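3-hexulose-6-phosphate isomerase (Methanocaldococcus jannaschii, PDB 1JEO) catalyses the isomerisation between D-arabino-hex-3-ulose 6-phosphate and beta-D-fructose 6-phosphate, a step toward ribose 5-phosphate. Local coordinates at residues Asp8-Asn13 / Phe146-Leu151; Ala59-His64 / Leu156-Ile161; Lys68-Phe71 / Thr77-Tyr80. All coordinates share one frame; numbering follows the deposited sequence.

Helix 144-164 is common to contacts 1 and 2, whose centres lie about 19 Å apart: 146-151 meets the N-terminal helix 5-15, and 156-161, further along, meets the end of helix 49-64. Contact 3 starts at the edge strand that follows helix 49-64, about 16 Å from contact 2 between centres, and touches it directly: S69 OG lies 2.9 Å from A59 O, probably as a hydrogen bond. Contact 1 carries E147, inferred to be the proton acceptor. S51, inferred to bind substrate, is about 10 Å from the side chain of E148 and about 8 Å from that of F71, whereas contact 2 is remote from these sites.

Contact 1 of 3, residues Asp8-Asn13 / Phe146-Leu151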
loop_
_atom_site.group_PDB
_atom_site.type_symbol
_atom_site.label_atom_id
_atom_site.label_comp_id
_atom_site.label_asym_id
_atom_site.label_seq_id
_atom_site.Cartn_x
_atom_site.Cartn_y
_atom_site.Cartn_z
ATOM N N ASP A 8 -12.373 -20.914 -0.246
ATOM C CA ASP A 8 -13.572 -20.210 -0.712
ATOM C C ASP A 8 -13.627 -18.785 -0.162
ATOM O O ASP A 8 -14.062 -17.864 -0.858
ATOM C CB ASP A 8 -14.849 -20.963 -0.312
ATOM C CG ASP A 8 -15.114 -22.189 -1.178
ATOM O OD1 ASP A 8 -15.910 -23.045 -0.739
ATOM O OD2 ASP A 8 -14.549 -22.298 -2.290
ATOM N N ILE A 9 -13.162 -18.614 1.078
ATOM C CA ILE A 9 -13.124 -17.305 1.734
ATOM C C ILE A 9 -12.080 -16.426 1.038
ATOM O O ILE A 9 -12.374 -15.279 0.698
ATOM C CB ILE A 9 -12.875 -17.443 3.268
ATOM C CG1 ILE A 9 -14.164 -17.947 3.931
ATOM C CG2 ILE A 9 -12.443 -16.100 3.907
ATOM C CD1 ILE A 9 -13.983 -18.503 5.322
ATOM N N VAL A 10 -10.913 -17.008 0.742
ATOM C CA VAL A 10 -9.838 -16.288 0.054
ATOM C C VAL A 10 -10.286 -15.902 -1.367
ATOM O O VAL A 10 -10.096 -14.757 -1.769
ATOM C CB VAL A 10 -8.507 -17.106 0.010
ATOM C CG1 VAL A 10 -7.442 -16.342 -0.773
ATOM C CG2 VAL A 10 -7.993 -17.361 1.424
ATOM N N SER A 11 -10.936 -16.834 -2.078
ATOM C CA SER A 11 -11.433 -16.594 -3.443
ATOM C C SER A 11 -12.460 -15.459 -3.514
ATOM O O SER A 11 -12.406 -14.636 -4.427
ATOM C CB SER A 11 -12.053 -17.862 -4.038
ATOM O OG SER A 11 -11.069 -18.847 -4.281
ATOM N N ASN A 12 -13.359 -15.404 -2.530
ATOM C CA ASN A 12 -14.386 -14.365 -2.467
ATOM C C ASN A 12 -13.826 -13.014 -2.019
ATOM O O ASN A 12 -14.376 -11.967 -2.375
ATOM C CB ASN A 12 -15.560 -14.798 -1.582
ATOM C CG ASN A 12 -16.421 -15.869 -2.236
ATOM O OD1 ASN A 12 -16.809 -15.752 -3.400
ATOM N ND2 ASN A 12 -16.724 -16.920 -1.487
ATOM N N ASN A 13 -12.716 -13.048 -1.276
ATOM C CA ASN A 13 -12.033 -11.832 -0.806
ATOM C C ASN A 13 -11.346 -11.110 -1.964
ATOM O O ASN A 13 -11.306 -9.881 -1.995
ATOM C CB ASN A 13 -10.988 -12.152 0.269
ATOM C CG ASN A 13 -11.591 -12.349 1.648
ATOM O OD1 ASN A 13 -10.983 -12.986 2.507
ATOM N ND2 ASN A 13 -12.763 -11.768 1.885
ATOM N N PHE A 146 -6.516 -9.870 5.204
ATOM C CA PHE A 146 -6.239 -8.483 4.812
ATOM C C PHE A 146 -4.860 -8.411 4.142
ATOM O O PHE A 146 -4.725 -7.774 3.105
ATOM C CB PHE A 146 -6.321 -7.523 6.026
ATOM C CG PHE A 146 -5.702 -6.154 5.778
ATOM C CD1 PHE A 146 -6.299 -5.238 4.883
ATOM C CD2 PHE A 146 -4.463 -5.816 6.370
ATOM C CE1 PHE A 146 -5.666 -4.004 4.573
ATOM C CE2 PHE A 146 -3.819 -4.586 6.071
ATOM C CZ PHE A 146 -4.421 -3.679 5.169
ATOM N N GLU A 147 -3.854 -9.045 4.752
ATOM C CA GLU A 147 -2.486 -9.061 4.218
ATOM C C GLU A 147 -2.415 -9.707 2.829
ATOM O O GLU A 147 -1.726 -9.195 1.947
ATOM C CB GLU A 147 -1.538 -9.764 5.191
ATOM C CG GLU A 147 -1.302 -8.990 6.492
ATOM C CD GLU A 147 -1.398 -9.856 7.738
ATOM O OE1 GLU A 147 -1.413 -11.099 7.620
ATOM O OE2 GLU A 147 -1.468 -9.293 8.849
ATOM N N GLU A 148 -3.205 -10.766 2.622
ATOM C CA GLU A 148 -3.275 -11.479 1.338
ATOM C C GLU A 148 -3.910 -10.597 0.259
ATOM O O GLU A 148 -3.367 -10.458 -0.842
ATOM C CB GLU A 148 -4.120 -12.747 1.464
ATOM C CG GLU A 148 -3.549 -13.838 2.352
ATOM C CD GLU A 148 -4.554 -14.952 2.640
ATOM O OE1 GLU A 148 -5.747 -14.813 2.284
ATOM O OE2 GLU A 148 -4.150 -15.971 3.237
ATOM N N THR A 149 -5.037 -9.977 0.614
ATOM C CA THR A 149 -5.797 -9.102 -0.282
ATOM C C THR A 149 -5.046 -7.805 -0.575
ATOM O O THR A 149 -5.088 -7.318 -1.704
ATOM C CB THR A 149 -7.197 -8.804 0.303
ATOM O OG1 THR A 149 -7.827 -10.045 0.654
ATOM C CG2 THR A 149 -8.086 -8.082 -0.704
ATOM N N ALA A 150 -4.337 -7.285 0.433
ATOM C CA ALA A 150 -3.547 -6.058 0.301
ATOM C C ALA A 150 -2.380 -6.259 -0.654
ATOM O O ALA A 150 -2.112 -5.383 -1.462
ATOM C CB ALA A 150 -3.049 -5.564 1.668
ATOM N N LEU A 151 -1.740 -7.432 -0.602
ATOM C CA LEU A 151 -0.620 -7.752 -1.505
ATOM C C LEU A 151 -1.127 -7.780 -2.943
ATOM O O LEU A 151 -0.526 -7.160 -3.825
ATOM C CB LEU A 151 0.026 -9.108 -1.168
ATOM C CG LEU A 151 1.181 -9.603 -2.066
ATOM C CD1 LEU A 151 2.376 -8.656 -1.995
ATOM C CD2 LEU A 151 1.601 -11.015 -1.673
#
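The carboxylate of E148 meets V10 through one oxygen, OE1, which lies 3.5 Å from V10 CG2 and 3.8 Å from V10 CG1. Both methyls lie to the same side of the carboxylate plane, CG1 farther from it than CG2, and the two side chains cross at about a right angle. The other flat group, the F146 ring, belongs to a different side of helix 144-164: its CB points away from 8-13, and one face carries the methyl of A150, 4.1 Å above the plane and offset toward the rim.

E148 gets to V10 because its CG stands beside the backbone N (chi1 -66°) and the chain then runs extended, carrying the carboxylate across the gap between helices. That span is wide here, the CA atoms of V10 and E148 being 8.2 Å apart. A turn further along helix 5-15, N13 meets T149, the residue next to E148, with CA atoms at 6.8 Å. There N13 CB approaches T149 OG1 at 3.8 Å, and T149 CG2 lies 3.9 Å from the backbone O of N13. V134, in a loop, touches both N13 and T149 and so packs against the same joint.

T149 OG1 bonds to T145 O in its own helix, so its approach to N13 is packing. E147, inferred to be the proton acceptor, points elsewhere and forms a salt bridge with R50. Helix 5-15 therefore rests on helix 144-164 by van der Waals contact alone between the two segments, burying only 142 Å², with a carboxylate oxygen set against methyl groups and no donor from 8-13 to bind it.

Contact 2 of 3, residues Ala59-His64 / Leu156-Ile161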
loop_
_atom_site.group_PDB
_atom_site.type_symbol
_atom_site.label_atom_id
_atom_site.label_comp_id
_atom_site.label_asym_id
_atom_site.label_seq_id
_atom_site.Cartn_x
_atom_site.Cartn_y
_atom_site.Cartn_z
ATOM N N ALA A 59 7.054 -1.598 -1.962
ATOM C CA ALA A 59 8.158 -0.629 -1.966
ATOM C C ALA A 59 9.238 -1.012 -2.974
ATOM O O ALA A 59 9.722 -0.164 -3.731
ATOM C CB ALA A 59 8.760 -0.498 -0.573
ATOM N N MET A 60 9.536 -2.312 -3.027
ATOM C CA MET A 60 10.526 -2.869 -3.950
ATOM C C MET A 60 10.047 -2.725 -5.398
ATOM O O MET A 60 10.808 -2.293 -6.269
ATOM C CB MET A 60 10.775 -4.348 -3.635
ATOM C CG MET A 60 11.836 -5.000 -4.508
ATOM S SD MET A 60 12.053 -6.735 -4.188
ATOM C CE MET A 60 13.157 -6.641 -2.786
ATOM N N ARG A 61 8.768 -3.024 -5.624
ATOM C CA ARG A 61 8.181 -2.943 -6.957
ATOM C C ARG A 61 8.088 -1.505 -7.506
ATOM O O ARG A 61 8.313 -1.294 -8.699
ATOM C CB ARG A 61 6.842 -3.691 -6.995
ATOM C CG ARG A 61 6.445 -4.224 -8.368
ATOM C CD ARG A 61 7.415 -5.212 -9.007
ATOM N NE ARG A 61 6.990 -6.604 -8.867
ATOM C CZ ARG A 61 7.823 -7.637 -8.785
ATOM N NH1 ARG A 61 9.135 -7.449 -8.823
ATOM N NH2 ARG A 61 7.345 -8.866 -8.652
ATOM N N LEU A 62 7.861 -0.524 -6.626
ATOM C CA LEU A 62 7.802 0.893 -7.021
ATOM C C LEU A 62 9.186 1.365 -7.456
ATOM O O LEU A 62 9.323 2.161 -8.393
ATOM C CB LEU A 62 7.309 1.771 -5.874
ATOM C CG LEU A 62 5.808 1.886 -5.619
ATOM C CD1 LEU A 62 5.597 2.794 -4.425
ATOM C CD2 LEU A 62 5.077 2.439 -6.850
ATOM N N MET A 63 10.203 0.812 -6.795
ATOM C CA MET A 63 11.603 1.099 -7.084
ATOM C C MET A 63 11.938 0.516 -8.465
ATOM O O MET A 63 12.599 1.178 -9.269
ATOM C CB MET A 63 12.485 0.493 -5.981
ATOM C CG MET A 63 13.990 0.685 -6.118
ATOM S SD MET A 63 14.800 -0.550 -7.161
ATOM C CE MET A 63 15.517 0.547 -8.258
ATOM N N HIS A 64 11.432 -0.691 -8.743
ATOM C CA HIS A 64 11.644 -1.386 -10.020
ATOM C C HIS A 64 11.129 -0.583 -11.216
ATOM O O HIS A 64 11.690 -0.661 -12.310
ATOM C CB HIS A 64 10.957 -2.755 -10.016
ATOM C CG HIS A 64 11.617 -3.776 -9.144
ATOM N ND1 HIS A 64 12.935 -3.686 -8.750
ATOM C CD2 HIS A 64 11.143 -4.928 -8.612
ATOM C CE1 HIS A 64 13.241 -4.741 -8.015
ATOM N NE2 HIS A 64 12.173 -5.510 -7.916
ATOM N N LEU A 156 -1.878 -4.981 -8.188
ATOM C CA LEU A 156 -2.822 -4.496 -9.205
ATOM C C LEU A 156 -2.603 -2.996 -9.445
ATOM O O LEU A 156 -2.829 -2.511 -10.552
ATOM C CB LEU A 156 -4.285 -4.765 -8.814
ATOM C CG LEU A 156 -4.813 -6.205 -8.734
ATOM C CD1 LEU A 156 -6.265 -6.187 -8.303
ATOM C CD2 LEU A 156 -4.663 -6.925 -10.053
ATOM N N VAL A 157 -2.115 -2.288 -8.420
ATOM C CA VAL A 157 -1.800 -0.853 -8.512
ATOM C C VAL A 157 -0.562 -0.722 -9.411
ATOM O O VAL A 157 -0.528 0.126 -10.306
ATOM C CB VAL A 157 -1.538 -0.225 -7.101
ATOM C CG1 VAL A 157 -1.010 1.208 -7.203
ATOM C CG2 VAL A 157 -2.829 -0.232 -6.296
ATOM N N ILE A 158 0.407 -1.620 -9.210
ATOM C CA ILE A 158 1.632 -1.659 -10.013
ATOM C C ILE A 158 1.257 -1.955 -11.472
ATOM O O ILE A 158 1.759 -1.294 -12.381
ATOM C CB ILE A 158 2.632 -2.731 -9.473
ATOM C CG1 ILE A 158 3.152 -2.321 -8.085
ATOM C CG2 ILE A 158 3.794 -2.951 -10.448
ATOM C CD1 ILE A 158 3.960 -1.008 -8.055
ATOM N N ALA A 159 0.316 -2.885 -11.665
ATOM C CA ALA A 159 -0.174 -3.270 -12.996
ATOM C C ALA A 159 -0.780 -2.066 -13.711
ATOM O O ALA A 159 -0.485 -1.827 -14.883
ATOM C CB ALA A 159 -1.207 -4.389 -12.887
ATOM N N GLU A 160 -1.556 -1.275 -12.966
ATOM C CA GLU A 160 -2.187 -0.078 -13.506
ATOM C C GLU A 160 -1.201 1.062 -13.769
ATOM O O GLU A 160 -1.412 1.844 -14.697
ATOM C CB GLU A 160 -3.334 0.399 -12.609
ATOM C CG GLU A 160 -4.543 -0.534 -12.559
ATOM C CD GLU A 160 -5.193 -0.762 -13.916
ATOM O OE1 GLU A 160 -5.565 0.228 -14.577
ATOM O OE2 GLU A 160 -5.327 -1.938 -14.320
ATOM N N ILE A 161 -0.124 1.146 -12.977
ATOM C CA ILE A 161 0.897 2.190 -13.171
ATOM C C ILE A 161 1.681 1.902 -14.460
ATOM O O ILE A 161 1.980 2.822 -15.221
ATOM C CB ILE A 161 1.867 2.336 -11.941
ATOM C CG1 ILE A 161 1.103 2.879 -10.728
ATOM C CG2 ILE A 161 3.019 3.311 -12.258
ATOM C CD1 ILE A 161 1.885 2.856 -9.404
#
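I158 faces helix 49-64, and its side chain is the one that meets most of it, touching R61 and L62 in turn. From CB the first branch, CG2, comes within 3.6 Å of R61 CG. The second branch begins at CG1, which lies 3.8 Å from the same R61 CG and 4.1 Å from R61 CB, so both branches lie against the same arginine methylene, from one side. CG1 stands beside the backbone N (chi1 -67°), and the further bend at chi2 (-63°) swings the tip, CD1, over to L62 CD2 at 3.8 Å. The I158 and R61 side chains cross at about a right angle, those of I158 and L62 obliquely.

L62 CD2 has a second neighbour, I161 CD1, 4.1 Å away and one turn further along the other helix. A single leucine methyl thus reaches both isoleucines. The segment axes run almost parallel, 10° between their N-to-C directions, but stay 10.7 Å apart, a separation these branched chains bridge. L65 packs on both isoleucines, F67 on L62 and I161, and I37 of helix 24-39 also reaches L62.

R61 offers only its aliphatic part to this interface. Bends at chi2 and chi3 turn the rest toward H64, whose CD2 lies at the edge of the guanidinium, in its plane. The chemistry separates accordingly: methyls and methylenes meet in the buried joint between two helices of the SIS domain, while the arginine charge is carried clear of it, leaving shape and dispersion to hold the two segments together.

Contact 3 of 3, residues Lys68-Phe71 / Thr77-Tyr80; sequences KSYF and TPSY
Y70 and T77 bring their CA atoms to 5.8 Å, where the chain leaving strand 69-71 folds back past it as an irregular loop rather than as a paired strand. Strand 69-71 is the outermost strand at one side of the parallel sheet of this SIS domain, whose strand order 2-1-3-4-5 is that of a flavodoxin-like alpha/beta fold. Its regular backbone bonds go to strand 43-46, through Y70 to I43 and I45, while T77 and P78 of the loop cover Y70 at the sheet's edge.

P78 stands edge-on over one face of the Y70 ring, its CD leading. P78 CD sits 3.6 Å from the ring centroid and 5° off the normal, a CH-pi contact with the carbon over the middle of the ring, while P78 CG leans toward the hydroxyl end, 3.9 Å from Y70 CE1. Y70 CG lies beside the backbone N (chi1 -62°), which turns the ring toward the loop, and its CB packs against T77 CG2 at 3.9 Å. K42 touches both Y70 and P78. An alanine in place of Y70 would probably leave P78 CD without the aromatic face it rests on and open a gap between the edge strand and the loop.

The polar link is made beside this packing. T77 OG1 donates to F71 O over 2.6 Å, from above the carbonyl plane, 45° out of it, and has a weak further bond with E74 O. F71 points its CB away from the loop, and its buried side chain touches I45 and R56. A water completes the bridge, accepting from F71 N at 2.8 Å and donating to T77 OG1 at 3.2 Å.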
loop_
_atom_site.group_PDB
_atom_site.type_symbol
_atom_site.label_atom_id
_atom_site.label_comp_id
_atom_site.label_asym_id
_atom_site.label_seq_id
_atom_site.Cartn_x
_atom_site.Cartn_y
_atom_site.Cartn_z
ATOM N N LYS A 68 11.397 6.916 -6.616
ATOM C CA LYS A 68 12.300 7.008 -5.462
ATOM C C LYS A 68 11.470 6.491 -4.283
ATOM O O LYS A 68 10.733 7.236 -3.631
ATOM C CB LYS A 68 12.794 8.448 -5.252
ATOM C CG LYS A 68 13.716 8.945 -6.373
ATOM C CD LYS A 68 14.600 10.119 -5.950
ATOM C CE LYS A 68 13.852 11.447 -5.942
ATOM N NZ LYS A 68 14.712 12.573 -5.469
ATOM N N SER A 69 11.514 5.171 -4.122
ATOM C CA SER A 69 10.757 4.452 -3.103
ATOM C C SER A 69 11.603 4.064 -1.904
ATOM O O SER A 69 12.775 3.712 -2.053
ATOM C CB SER A 69 10.154 3.197 -3.730
ATOM O OG SER A 69 9.246 2.563 -2.853
ATOM N N TYR A 70 11.013 4.155 -0.710
ATOM C CA TYR A 70 11.704 3.813 0.534
ATOM C C TYR A 70 10.779 3.143 1.534
ATOM O O TYR A 70 9.562 3.347 1.508
ATOM C CB TYR A 70 12.294 5.070 1.208
ATOM C CG TYR A 70 13.340 5.799 0.396
ATOM C CD1 TYR A 70 13.026 7.009 -0.263
ATOM C CD2 TYR A 70 14.636 5.259 0.227
ATOM C CE1 TYR A 70 13.984 7.666 -1.087
ATOM C CE2 TYR A 70 15.602 5.908 -0.593
ATOM C CZ TYR A 70 15.262 7.107 -1.243
ATOM O OH TYR A 70 16.186 7.738 -2.042
ATOM N N PHE A 71 11.358 2.291 2.373
ATOM C CA PHE A 71 10.603 1.653 3.443
ATOM C C PHE A 71 11.168 2.255 4.729
ATOM O O PHE A 71 12.382 2.230 4.944
ATOM C CB PHE A 71 10.743 0.125 3.448
ATOM C CG PHE A 71 9.737 -0.559 4.343
ATOM C CD1 PHE A 71 8.428 -0.800 3.887
ATOM C CD2 PHE A 71 10.067 -0.906 5.673
ATOM C CE1 PHE A 71 7.449 -1.371 4.742
ATOM C CE2 PHE A 71 9.101 -1.473 6.543
ATOM C CZ PHE A 71 7.787 -1.707 6.076
ATOM N N THR A 77 17.094 4.918 4.290
ATOM C CA THR A 77 15.851 5.687 4.184
ATOM C C THR A 77 16.094 7.105 4.745
ATOM O O THR A 77 16.475 7.260 5.915
ATOM C CB THR A 77 14.684 4.951 4.895
ATOM O OG1 THR A 77 14.433 3.716 4.214
ATOM C CG2 THR A 77 13.410 5.775 4.888
ATOM N N PRO A 78 15.922 8.148 3.898
ATOM C CA PRO A 78 16.121 9.546 4.279
ATOM C C PRO A 78 14.942 10.231 4.956
ATOM O O PRO A 78 13.923 9.603 5.258
ATOM C CB PRO A 78 16.427 10.208 2.942
ATOM C CG PRO A 78 15.535 9.509 2.025
ATOM C CD PRO A 78 15.650 8.062 2.450
ATOM N N SER A 79 15.093 11.543 5.125
ATOM C CA SER A 79 14.088 12.404 5.732
ATOM C C SER A 79 12.870 12.587 4.844
ATOM O O SER A 79 12.979 12.607 3.613
ATOM C CB SER A 79 14.690 13.779 6.026
ATOM O OG SER A 79 15.290 14.320 4.864
ATOM N N TYR A 80 11.715 12.691 5.493
ATOM C CA TYR A 80 10.433 12.911 4.834
ATOM C C TYR A 80 10.316 14.423 4.633
ATOM O O TYR A 80 10.440 15.191 5.592
ATOM C CB TYR A 80 9.312 12.391 5.738
ATOM C CG TYR A 80 7.923 12.395 5.137
ATOM C CD1 TYR A 80 7.527 11.401 4.230
ATOM C CD2 TYR A 80 6.994 13.397 5.476
ATOM C CE1 TYR A 80 6.230 11.402 3.668
ATOM C CE2 TYR A 80 5.696 13.411 4.921
ATOM C CZ TYR A 80 5.323 12.411 4.020
ATOM O OH TYR A 80 4.056 12.415 3.495
HETATM O O HOH W 1 14.069 1.534 1.927
#